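Local coordinates for protein CRISPR-associated endonuclease Cas1 (PDB 4XTK) that probably acts as a metal-dependent double-stranded DNA endonuclease in CRISPR adaptive immunity, and probably assembles with Cas2, at residues I166-I177 and F247-E258. Numbering follows the deposited sequence.
Sequences IDSLVSDERFRI and FLNLVNTRQINE
F247, in the last turns of helix 230-252, rests its ring against the segment 166-177, which leads out of helix 148-166. With CG anti to the backbone N (chi1 157°), the ring reaches out to the F175 carbonyl, which it meets at its edge, CZ lying 3.5 Å from F175 O. V170 CG2 and I177 CG1 approach the same end of the ring obliquely. L248, one residue on, divides its methyls: CD1 touches L169 CD1 (3.7 Å), while CD2 packs among L169 CB, V170 CG2 and I166 CG2; F124 of helix 103-127 also touches L248 and I166. A turn later, V251 lays CG1 3.8 Å from F175 CD2, the two side chains running past each other in opposite directions. N252 closes the helical part with a nearly straight hydrogen bond, ND2 to L169 O at 3.1 Å (165°), the acceptor near its amide plane. Beyond the helix, R254 has positive phi and bends its chain so that NH1 forms a salt bridge with E258 OE2. The backbone of N257 comes against the tip of the F175 ring, CA 3.4 Å from F175 CZ, and E258 N lies at the ring edge; F188 meets this ring too. Finally, E258 OE1 sits over one face of the R174 guanidinium, 3.2 Å from R174 NH2, attracted by charge without an N-H aimed at it, whereas D172 OD2 takes that NH2 in the guanidinium plane through its syn lone pair. In the helical domain of Cas1, away from the metal-binding residues, an apolar interior and one amide-to-carbonyl hydrogen bond thus tie the connection between helices 148-166 and 188-208 to the end of helix 230-252; D172, R174, R254 and E258 form a bordering salt-bridge network, whose carboxylates probably ease the repulsion between the arginines.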
loop_
_atom_site.group_PDB
_atom_site.type_symbol
_atom_site.label_atom_id
_atom_site.label_comp_id
_atom_site.label_asym_id
_atom_site.label_seq_id
_atom_site.Cartn_x
_atom_site.Cartn_y
_atom_site.Cartn_z
ATOM N N ILE E 166 -34.788 15.531 11.510
ATOM C CA ILE E 166 -35.128 14.467 10.567
ATOM C C ILE E 166 -36.308 13.650 11.085
ATOM O O ILE E 166 -37.131 13.169 10.310
ATOM C CB ILE E 166 -33.919 13.535 10.310
ATOM C CG1 ILE E 166 -32.839 14.271 9.522
ATOM C CG2 ILE E 166 -34.332 12.297 9.548
ATOM C CD1 ILE E 166 -33.307 14.768 8.188
ATOM N N ASP E 167 -36.404 13.519 12.404
ATOM C CA ASP E 167 -37.476 12.742 13.015
ATOM C C ASP E 167 -38.870 13.324 12.787
ATOM O O ASP E 167 -39.868 12.635 12.989
ATOM C CB ASP E 167 -37.228 12.591 14.514
ATOM C CG ASP E 167 -36.414 11.357 14.847
ATOM O OD1 ASP E 167 -36.334 10.450 13.990
ATOM O OD2 ASP E 167 -35.865 11.290 15.968
ATOM N N SER E 168 -38.951 14.581 12.363
ATOM C CA SER E 168 -40.251 15.182 12.081
ATOM C C SER E 168 -40.787 14.715 10.728
ATOM O O SER E 168 -41.945 14.961 10.389
ATOM C CB SER E 168 -40.167 16.710 12.127
ATOM O OG SER E 168 -39.294 17.220 11.138
ATOM N N LEU E 169 -39.938 14.039 9.961
ATOM C CA LEU E 169 -40.327 13.493 8.665
ATOM C C LEU E 169 -40.733 12.028 8.760
ATOM O O LEU E 169 -41.164 11.433 7.774
ATOM C CB LEU E 169 -39.179 13.645 7.667
ATOM C CG LEU E 169 -38.808 15.091 7.351
ATOM C CD1 LEU E 169 -37.533 15.143 6.536
ATOM C CD2 LEU E 169 -39.953 15.780 6.620
ATOM N N VAL E 170 -40.598 11.452 9.950
ATOM C CA VAL E 170 -40.890 10.038 10.149
ATOM C C VAL E 170 -42.281 9.827 10.737
ATOM O O VAL E 170 -42.573 10.271 11.843
ATOM C CB VAL E 170 -39.856 9.379 11.068
ATOM C CG1 VAL E 170 -40.242 7.938 11.332
ATOM C CG2 VAL E 170 -38.485 9.461 10.448
ATOM N N SER E 171 -43.135 9.143 9.985
ATOM C CA SER E 171 -44.519 8.938 10.388
ATOM C C SER E 171 -44.660 7.959 11.554
ATOM O O SER E 171 -45.289 8.276 12.568
ATOM C CB SER E 171 -45.333 8.449 9.191
ATOM O OG SER E 171 -44.989 9.184 8.029
ATOM N N ASP E 172 -44.082 6.771 11.407
ATOM C CA ASP E 172 -44.157 5.757 12.453
ATOM C C ASP E 172 -43.116 6.035 13.534
ATOM O O ASP E 172 -41.914 6.021 13.263
ATOM C CB ASP E 172 -43.952 4.364 11.861
ATOM C CG ASP E 172 -44.431 3.260 12.781
ATOM O OD1 ASP E 172 -44.670 3.538 13.975
ATOM O OD2 ASP E 172 -44.559 2.110 12.311
ATOM N N GLU E 173 -43.568 6.266 14.763
ATOM C CA GLU E 173 -42.642 6.686 15.805
ATOM C C GLU E 173 -41.768 5.535 16.298
ATOM O O GLU E 173 -40.716 5.774 16.890
ATOM C CB GLU E 173 -43.383 7.341 16.976
ATOM C CG GLU E 173 -44.813 6.891 17.186
ATOM C CD GLU E 173 -45.478 7.622 18.344
ATOM O OE1 GLU E 173 -46.367 8.462 18.084
ATOM O OE2 GLU E 173 -45.116 7.357 19.512
ATOM N N ARG E 174 -42.181 4.297 16.030
ATOM C CA ARG E 174 -41.312 3.150 16.290
ATOM C C ARG E 174 -40.012 3.285 15.503
ATOM O O ARG E 174 -38.989 2.707 15.862
ATOM C CB ARG E 174 -41.999 1.834 15.917
ATOM C CG ARG E 174 -43.177 1.448 16.790
ATOM C CD ARG E 174 -43.825 0.176 16.270
ATOM N NE ARG E 174 -44.166 0.289 14.852
ATOM C CZ ARG E 174 -44.823 -0.635 14.158
ATOM N NH1 ARG E 174 -45.227 -1.752 14.750
ATOM N NH2 ARG E 174 -45.084 -0.439 12.873
ATOM N N PHE E 175 -40.096 4.012 14.394
ATOM C CA PHE E 175 -38.975 4.251 13.495
ATOM C C PHE E 175 -38.287 5.611 13.621
ATOM O O PHE E 175 -37.446 5.949 12.795
ATOM C CB PHE E 175 -39.436 4.022 12.057
ATOM C CG PHE E 175 -39.656 2.579 11.745
ATOM C CD1 PHE E 175 -40.876 1.979 12.013
ATOM C CD2 PHE E 175 -38.627 1.806 11.232
ATOM C CE1 PHE E 175 -41.074 0.643 11.752
ATOM C CE2 PHE E 175 -38.817 0.467 10.965
ATOM C CZ PHE E 175 -40.040 -0.115 11.226
ATOM N N ARG E 176 -38.675 6.417 14.602
ATOM C CA ARG E 176 -37.976 7.683 14.841
ATOM C C ARG E 176 -36.594 7.453 15.453
ATOM O O ARG E 176 -36.389 6.518 16.229
ATOM C CB ARG E 176 -38.801 8.610 15.744
ATOM C CG ARG E 176 -40.113 9.027 15.113
ATOM C CD ARG E 176 -40.773 10.182 15.823
ATOM N NE ARG E 176 -41.856 10.726 15.008
ATOM C CZ ARG E 176 -42.279 11.983 15.067
ATOM N NH1 ARG E 176 -41.709 12.840 15.907
ATOM N NH2 ARG E 176 -43.266 12.386 14.280
ATOM N N ILE E 177 -35.647 8.311 15.083
ATOM C CA ILE E 177 -34.284 8.223 15.590
ATOM C C ILE E 177 -34.233 8.521 17.080
ATOM O O ILE E 177 -33.406 7.963 17.802
ATOM C CB ILE E 177 -33.352 9.199 14.853
ATOM C CG1 ILE E 177 -33.477 9.005 13.338
ATOM C CG2 ILE E 177 -31.909 9.040 15.327
ATOM C CD1 ILE E 177 -32.861 10.122 12.527
ATOM N N PHE E 247 -32.819 6.208 4.364
ATOM C CA PHE E 247 -33.486 5.862 5.618
ATOM C C PHE E 247 -34.942 6.307 5.626
ATOM O O PHE E 247 -35.834 5.532 5.976
ATOM C CB PHE E 247 -32.744 6.473 6.811
ATOM C CG PHE E 247 -33.597 6.636 8.030
ATOM C CD1 PHE E 247 -34.002 5.532 8.762
ATOM C CD2 PHE E 247 -34.003 7.895 8.442
ATOM C CE1 PHE E 247 -34.802 5.681 9.883
ATOM C CE2 PHE E 247 -34.802 8.051 9.568
ATOM C CZ PHE E 247 -35.199 6.943 10.287
ATOM N N LEU E 248 -35.172 7.559 5.243
ATOM C CA LEU E 248 -36.522 8.106 5.156
ATOM C C LEU E 248 -37.366 7.344 4.133
ATOM O O LEU E 248 -38.468 6.884 4.434
ATOM C CB LEU E 248 -36.479 9.593 4.790
ATOM C CG LEU E 248 -36.056 10.604 5.860
ATOM C CD1 LEU E 248 -36.040 12.014 5.282
ATOM C CD2 LEU E 248 -36.965 10.530 7.074
ATOM N N ASN E 249 -36.836 7.215 2.922
ATOM C CA ASN E 249 -37.567 6.572 1.840
ATOM C C ASN E 249 -37.978 5.148 2.183
ATOM O O ASN E 249 -39.108 4.744 1.921
ATOM C CB ASN E 249 -36.732 6.579 0.559
ATOM C CG ASN E 249 -36.631 7.958 -0.060
ATOM O OD1 ASN E 249 -37.180 8.928 0.467
ATOM N ND2 ASN E 249 -35.921 8.055 -1.177
ATOM N N LEU E 250 -37.071 4.395 2.792
ATOM C CA LEU E 250 -37.346 2.991 3.070
ATOM C C LEU E 250 -38.345 2.779 4.220
ATOM O O LEU E 250 -39.204 1.898 4.130
ATOM C CB LEU E 250 -36.033 2.256 3.352
ATOM C CG LEU E 250 -35.179 2.048 2.092
ATOM C CD1 LEU E 250 -33.867 1.348 2.413
ATOM C CD2 LEU E 250 -35.950 1.280 1.023
ATOM N N VAL E 251 -38.257 3.576 5.287
ATOM C CA VAL E 251 -39.163 3.386 6.422
ATOM C C VAL E 251 -40.538 3.985 6.168
ATOM O O VAL E 251 -41.532 3.488 6.691
ATOM C CB VAL E 251 -38.609 3.984 7.748
ATOM C CG1 VAL E 251 -37.266 3.370 8.087
ATOM C CG2 VAL E 251 -38.534 5.509 7.695
ATOM N N ASN E 252 -40.596 5.050 5.375
ATOM C CA ASN E 252 -41.870 5.683 5.058
ATOM C C ASN E 252 -42.655 4.926 3.988
ATOM O O ASN E 252 -43.876 5.056 3.912
ATOM C CB ASN E 252 -41.663 7.136 4.616
ATOM C CG ASN E 252 -41.490 8.093 5.790
ATOM O OD1 ASN E 252 -41.823 7.769 6.932
ATOM N ND2 ASN E 252 -40.982 9.287 5.507
ATOM N N THR E 253 -41.973 4.150 3.149
ATOM C CA THR E 253 -42.689 3.340 2.161
ATOM C C THR E 253 -42.893 1.921 2.674
ATOM O O THR E 253 -43.443 1.074 1.974
ATOM C CB THR E 253 -41.960 3.281 0.802
ATOM O OG1 THR E 253 -40.682 2.652 0.954
ATOM C CG2 THR E 253 -41.795 4.676 0.215
ATOM N N ARG E 254 -42.427 1.677 3.896
ATOM C CA ARG E 254 -42.528 0.376 4.547
ATOM C C ARG E 254 -41.796 -0.719 3.765
ATOM O O ARG E 254 -42.087 -1.903 3.921
ATOM C CB ARG E 254 -43.995 -0.012 4.740
ATOM C CG ARG E 254 -44.738 0.822 5.768
ATOM C CD ARG E 254 -44.681 0.177 7.133
ATOM N NE ARG E 254 -45.336 -1.126 7.125
ATOM C CZ ARG E 254 -45.460 -1.905 8.192
ATOM N NH1 ARG E 254 -44.982 -1.509 9.364
ATOM N NH2 ARG E 254 -46.064 -3.078 8.089
ATOM N N GLN E 255 -40.836 -0.325 2.935
ATOM C CA GLN E 255 -39.963 -1.302 2.299
ATOM C C GLN E 255 -39.136 -1.950 3.381
ATOM O O GLN E 255 -38.878 -3.151 3.358
ATOM C CB GLN E 255 -39.056 -0.658 1.262
ATOM C CG GLN E 255 -39.736 -0.305 -0.037
ATOM C CD GLN E 255 -38.742 0.198 -1.058
ATOM O OE1 GLN E 255 -38.639 1.400 -1.299
ATOM N NE2 GLN E 255 -37.993 -0.723 -1.661
ATOM N N ILE E 256 -38.713 -1.118 4.325
ATOM C CA ILE E 256 -38.115 -1.579 5.562
ATOM C C ILE E 256 -39.127 -1.373 6.687
ATOM O O ILE E 256 -39.641 -0.269 6.873
ATOM C CB ILE E 256 -36.810 -0.825 5.886
ATOM C CG1 ILE E 256 -35.700 -1.201 4.898
ATOM C CG2 ILE E 256 -36.370 -1.105 7.318
ATOM C CD1 ILE E 256 -35.137 -2.600 5.087
ATOM N N ASN E 257 -39.431 -2.440 7.415
ATOM C CA ASN E 257 -40.266 -2.331 8.601
ATOM C C ASN E 257 -39.864 -3.346 9.663
ATOM O O ASN E 257 -38.826 -4.003 9.549
ATOM C CB ASN E 257 -41.747 -2.493 8.252
ATOM C CG ASN E 257 -42.032 -3.769 7.491
ATOM O OD1 ASN E 257 -41.840 -4.870 8.003
ATOM N ND2 ASN E 257 -42.510 -3.625 6.261
ATOM N N GLU E 258 -40.700 -3.467 10.690
ATOM C CA GLU E 258 -40.380 -4.261 11.872
ATOM C C GLU E 258 -40.138 -5.742 11.570
ATOM O O GLU E 258 -39.536 -6.452 12.376
ATOM C CB GLU E 258 -41.492 -4.126 12.919
ATOM C CG GLU E 258 -42.888 -4.501 12.423
ATOM C CD GLU E 258 -43.559 -3.389 11.635
ATOM O OE1 GLU E 258 -42.939 -2.316 11.458
ATOM O OE2 GLU E 258 -44.708 -3.594 11.187
#